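PDB 4DTH: VgrG protein from Vibrio cholerae, which is a toxin effector whose actin cross-linking domain binds ATP and magnesium and probably uses them to join G-actin monomers covalently. Local coordinates for residues I25-E30 with L91-C96. Residues are numbered along the deposited sequence; the frame is centred on the assembly and turned at random.
With MG (magnesium ion), chain E; ATP (adenosine-5'-triphosphate), chain B.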
ATOM      1  N   ILE A  25      -4.257  -7.517   7.547  1.00 20.31           N
ATOM      2  CA  ILE A  25      -4.397  -6.077   7.447  1.00 20.34           C
ATOM      3  C   ILE A  25      -3.130  -5.368   7.901  1.00 23.62           C
ATOM      4  O   ILE A  25      -2.510  -5.771   8.886  1.00 21.45           O
ATOM      5  CB  ILE A  25      -5.673  -5.553   8.181  1.00 23.81           C
ATOM      6  CG1 ILE A  25      -5.934  -4.052   7.910  1.00 24.06           C
ATOM      7  CG2 ILE A  25      -5.654  -5.871   9.688  1.00 24.93           C
ATOM      8  CD1 ILE A  25      -7.375  -3.620   7.965  1.00 30.20           C
ATOM      9  N   GLY A  26      -2.787  -4.323   7.167  1.00 19.44           N
ATOM     10  CA  GLY A  26      -1.688  -3.421   7.469  1.00 19.01           C
ATOM     11  C   GLY A  26      -2.200  -2.001   7.423  1.00 22.07           C
ATOM     12  O   GLY A  26      -3.221  -1.731   6.780  1.00 21.06           O
ATOM     13  N   ILE A  27      -1.536  -1.088   8.141  1.00 18.29           N
ATOM     14  CA  ILE A  27      -1.959   0.314   8.176  1.00 18.16           C
ATOM     15  C   ILE A  27      -0.771   1.241   7.921  1.00 21.94           C
ATOM     16  O   ILE A  27       0.368   0.892   8.231  1.00 21.11           O
ATOM     17  CB  ILE A  27      -2.743   0.711   9.468  1.00 21.16           C
ATOM     18  CG1 ILE A  27      -1.859   0.571  10.745  1.00 21.26           C
ATOM     19  CG2 ILE A  27      -4.081  -0.063   9.598  1.00 21.48           C
ATOM     20  CD1 ILE A  27      -2.435   1.213  12.050  1.00 27.27           C
ATOM     21  N   GLU A  28      -1.055   2.410   7.342  1.00 19.14           N
ATOM     22  CA  GLU A  28      -0.085   3.466   7.047  1.00 18.46           C
ATOM     23  C   GLU A  28      -0.617   4.705   7.701  1.00 22.66           C
ATOM     24  O   GLU A  28      -1.806   5.013   7.578  1.00 21.39           O
ATOM     25  CB  GLU A  28       0.083   3.673   5.540  1.00 19.58           C
ATOM     26  CG  GLU A  28       0.777   2.519   4.849  1.00 24.30           C
ATOM     27  CD  GLU A  28       0.648   2.550   3.339  1.00 36.85           C
ATOM     28  OE1 GLU A  28      -0.492   2.463   2.828  1.00 30.33           O
ATOM     29  OE2 GLU A  28       1.695   2.666   2.666  1.00 34.07           O
ATOM     30  N   ASN A  29       0.236   5.394   8.451  1.00 19.69           N
ATOM     31  CA  ASN A  29      -0.198   6.511   9.261  1.00 19.27           C
ATOM     32  C   ASN A  29       0.821   7.650   9.242  1.00 21.97           C
ATOM     33  O   ASN A  29       1.841   7.588   9.939  1.00 20.99           O
ATOM     34  CB  ASN A  29      -0.371   5.942  10.680  1.00 21.29           C
ATOM     35  CG  ASN A  29      -0.949   6.845  11.722  1.00 34.73           C
ATOM     36  OD1 ASN A  29      -0.698   6.656  12.920  1.00 34.53           O
ATOM     37  ND2 ASN A  29      -1.769   7.777  11.312  1.00 24.39           N
ATOM     38  N   GLU A  30       0.537   8.685   8.430  1.00 19.27           N
ATOM     39  CA  GLU A  30       1.424   9.843   8.309  1.00 20.06           C
ATOM     40  C   GLU A  30       1.206  10.776   9.497  1.00 24.47           C
ATOM     41  O   GLU A  30       0.074  11.108   9.830  1.00 25.16           O
ATOM     42  CB  GLU A  30       1.204  10.564   6.973  1.00 22.09           C
ATOM     43  CG  GLU A  30       2.288  11.564   6.607  1.00 31.87           C
ATOM     44  CD  GLU A  30       1.994  12.370   5.354  1.00 46.38           C
ATOM     45  OE1 GLU A  30       2.936  13.006   4.835  1.00 35.75           O
ATOM     46  OE2 GLU A  30       0.834  12.360   4.883  1.00 41.83           O
ATOM     47  N   LEU A  91       4.177   6.050   9.899  1.00 16.64           N
ATOM     48  CA  LEU A  91       4.241   4.824  10.701  1.00 16.61           C
ATOM     49  C   LEU A  91       3.515   3.750   9.905  1.00 20.01           C
ATOM     50  O   LEU A  91       2.363   3.945   9.505  1.00 19.26           O
ATOM     51  CB  LEU A  91       3.633   5.011  12.105  1.00 16.47           C
ATOM     52  CG  LEU A  91       4.143   6.212  12.937  1.00 19.64           C
ATOM     53  CD1 LEU A  91       3.580   6.166  14.343  1.00 19.97           C
ATOM     54  CD2 LEU A  91       5.675   6.271  12.970  1.00 19.67           C
ATOM     55  N   VAL A  92       4.237   2.665   9.582  1.00 16.97           N
ATOM     56  CA  VAL A  92       3.734   1.589   8.708  1.00 17.08           C
ATOM     57  C   VAL A  92       3.697   0.292   9.506  1.00 21.40           C
ATOM     58  O   VAL A  92       4.747  -0.228   9.882  1.00 20.06           O
ATOM     59  CB  VAL A  92       4.608   1.468   7.420  1.00 20.51           C
ATOM     60  CG1 VAL A  92       4.099   0.350   6.514  1.00 20.65           C
ATOM     61  CG2 VAL A  92       4.658   2.790   6.653  1.00 20.14           C
ATOM     62  N   SER A  93       2.496  -0.224   9.790  1.00 19.35           N
ATOM     63  CA  SER A  93       2.419  -1.428  10.612  1.00 18.63           C
ATOM     64  C   SER A  93       2.948  -2.679   9.929  1.00 22.48           C
ATOM     65  O   SER A  93       2.928  -2.774   8.697  1.00 21.73           O
ATOM     66  CB  SER A  93       0.990  -1.674  11.095  1.00 21.41           C
ATOM     67  OG  SER A  93       0.154  -2.182  10.062  1.00 21.56           O
ATOM     68  N   TYR A  94       3.420  -3.635  10.743  1.00 20.35           N
ATOM     69  CA  TYR A  94       3.738  -4.983  10.285  1.00 20.59           C
ATOM     70  C   TYR A  94       2.345  -5.615  10.204  1.00 23.92           C
ATOM     71  O   TYR A  94       1.553  -5.442  11.141  1.00 22.86           O
ATOM     72  CB  TYR A  94       4.623  -5.725  11.300  1.00 21.94           C
ATOM     73  CG  TYR A  94       6.072  -5.313  11.173  1.00 24.36           C
ATOM     74  CD1 TYR A  94       6.549  -4.167  11.807  1.00 25.45           C
ATOM     75  CD2 TYR A  94       6.949  -6.019  10.355  1.00 26.32           C
ATOM     76  CE1 TYR A  94       7.872  -3.758  11.663  1.00 25.40           C
ATOM     77  CE2 TYR A  94       8.276  -5.617  10.198  1.00 27.63           C
ATOM     78  CZ  TYR A  94       8.734  -4.486  10.861  1.00 32.37           C
ATOM     79  OH  TYR A  94      10.033  -4.065  10.709  1.00 33.49           O
ATOM     80  N   PRO A  95       1.959  -6.243   9.075  1.00 21.47           N
ATOM     81  CA  PRO A  95       0.596  -6.791   8.984  1.00 21.30           C
ATOM     82  C   PRO A  95       0.272  -7.811  10.062  1.00 25.15           C
ATOM     83  O   PRO A  95       1.181  -8.440  10.625  1.00 23.61           O
ATOM     84  CB  PRO A  95       0.565  -7.426   7.590  1.00 23.26           C
ATOM     85  CG  PRO A  95       2.025  -7.732   7.289  1.00 27.93           C
ATOM     86  CD  PRO A  95       2.726  -6.538   7.846  1.00 22.83           C
ATOM     87  N   CYS A  96      -1.024  -7.955  10.361  1.00 21.90           N
ATOM     88  CA  CYS A  96      -1.516  -8.930  11.326  1.00 22.59           C
ATOM     89  C   CYS A  96      -2.791  -9.549  10.784  1.00 25.86           C
ATOM     90  O   CYS A  96      -3.308  -9.093   9.760  1.00 24.09           O
ATOM     91  CB  CYS A  96      -1.732  -8.300  12.704  1.00 22.64           C
ATOM     92  SG  CYS A  96      -3.035  -7.039  12.767  1.00 26.67           S
TER
HETATM   93 MG    MG E 404       4.180   3.200   3.011  1.00 51.12          MG
HETATM   94  PG  ATP B 401       3.382   2.176  -2.630  0.50 92.25           P
HETATM   95  O1G ATP B 401       1.894   2.322  -2.579  0.50 93.34           O
HETATM   96  O2G ATP B 401       3.798   1.276  -3.759  0.50 92.91           O
HETATM   97  O3G ATP B 401       4.077   3.497  -2.795  0.50 92.76           O
HETATM   98  PB  ATP B 401       5.089   1.047  -0.602  0.50 85.57           P
HETATM   99  O1B ATP B 401       5.914   0.319  -1.587  0.50 86.37           O
HETATM  100  O2B ATP B 401       5.873   2.237  -0.104  0.50 86.26           O
HETATM  101  O3B ATP B 401       3.825   1.512  -1.241  0.50 89.32           O
HETATM  102  PA  ATP B 401       4.322  -1.344   0.704  0.60 72.32           P
HETATM  103  O1A ATP B 401       4.267  -1.907  -0.662  0.60 72.73           O
HETATM  104  O2A ATP B 401       5.387  -2.122   1.482  0.60 73.13           O
HETATM  105  O3A ATP B 401       4.721   0.089   0.630  0.60 79.31           O
HETATM  106  O5' ATP B 401       2.874  -1.493   1.380  1.00 62.23           O
HETATM  107  C5' ATP B 401       2.811  -1.242   2.794  1.00 49.47           C
HETATM  108  C4' ATP B 401       1.453  -1.547   3.369  1.00 37.98           C
HETATM  109  O4' ATP B 401       1.078  -2.921   3.064  1.00 33.12           O
HETATM  110  C3' ATP B 401       1.398  -1.444   4.894  1.00 31.22           C
HETATM  111  O3' ATP B 401       0.138  -0.970   5.364  1.00 26.13           O
HETATM  112  C2' ATP B 401       1.655  -2.884   5.315  1.00 30.31           C
HETATM  113  O2' ATP B 401       1.289  -3.169   6.655  1.00 30.31           O
HETATM  114  C1' ATP B 401       0.803  -3.595   4.284  1.00 30.37           C
HETATM  115  N9  ATP B 401       1.042  -5.031   4.116  1.00 27.29           N
HETATM  116  C8  ATP B 401       2.219  -5.639   3.772  1.00 27.41           C
HETATM  117  N7  ATP B 401       2.128  -6.945   3.685  1.00 26.83           N
HETATM  118  C5  ATP B 401       0.802  -7.213   3.997  1.00 24.86           C
HETATM  119  C6  ATP B 401       0.056  -8.406   4.069  1.00 25.60           C
HETATM  120  N6  ATP B 401       0.562  -9.622   3.822  1.00 25.24           N
HETATM  121  N1  ATP B 401      -1.254  -8.309   4.391  1.00 25.54           N
HETATM  122  C2  ATP B 401      -1.777  -7.101   4.622  1.00 23.81           C
HETATM  123  N3  ATP B 401      -1.179  -5.913   4.582  1.00 23.91           N
HETATM  124  C4  ATP B 401       0.123  -6.031   4.265  1.00 25.76           C
HETATM  125  O   HOH W   1      -1.540  -4.123  10.988  1.00 27.35           O
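Ile27 N donates to Ser93 OG at 2.8 Å, a side-chain oxygen standing in for the backbone carbonyl expected in regular antiparallel strand pairing. Ser93 N returns a bond to Ile27 O. Two antiparallel runs flank this substitution: Asn29 and Leu91 exchange N-H and C=O as a hydrogen-bonded pair, as do Ile25 and Cys96. A bulge-like break around Tyr94 shifts the register by one residue between them. The Ser93 hydroxyl sits between its backbone N and carbonyl carbon (chi1 75°), which brings it to the Ile27 amide. A water donating to Ile25 O (2.8 Å) also hydrogen-bonds to Ser93 OG and bridges the interrupted strands.

The break forms one wall of the ATP pocket. Ser93 O accepts from ribose O2' at 2.6 Å, and Gly26 lets the same hydroxyl come within 3.1 Å of its CA. Pro95 comes over one face of the adenine with its ring tilted, so that the CB-CG edge does the touching, CG 3.5 Å from C5. On the same side of the strands, Glu28 CG is anti to its carbonyl carbon (chi1 -69°), and the extended chain carries OE2 to 2.6 Å from a magnesium ion. Glu28 serves two metal sites, one shared with Glu90, the other with Gln174 and Glu351. Val92, the non-hydrogen-bonded partner of Glu28, points its two methyls at the ribose and the magnesium.

The opposite face turns from nucleotide to core: Ile27, Asn29 and Leu91 pack on Met111 of helix 101-124, and Cys96 lies on Arg107, which also bonds Tyr94 O. Ile27 CG1 lies against Ser93 CB, 3.6 Å away. At the far end, Ile25 CG2 touches Cys96 SG at 4.2 Å.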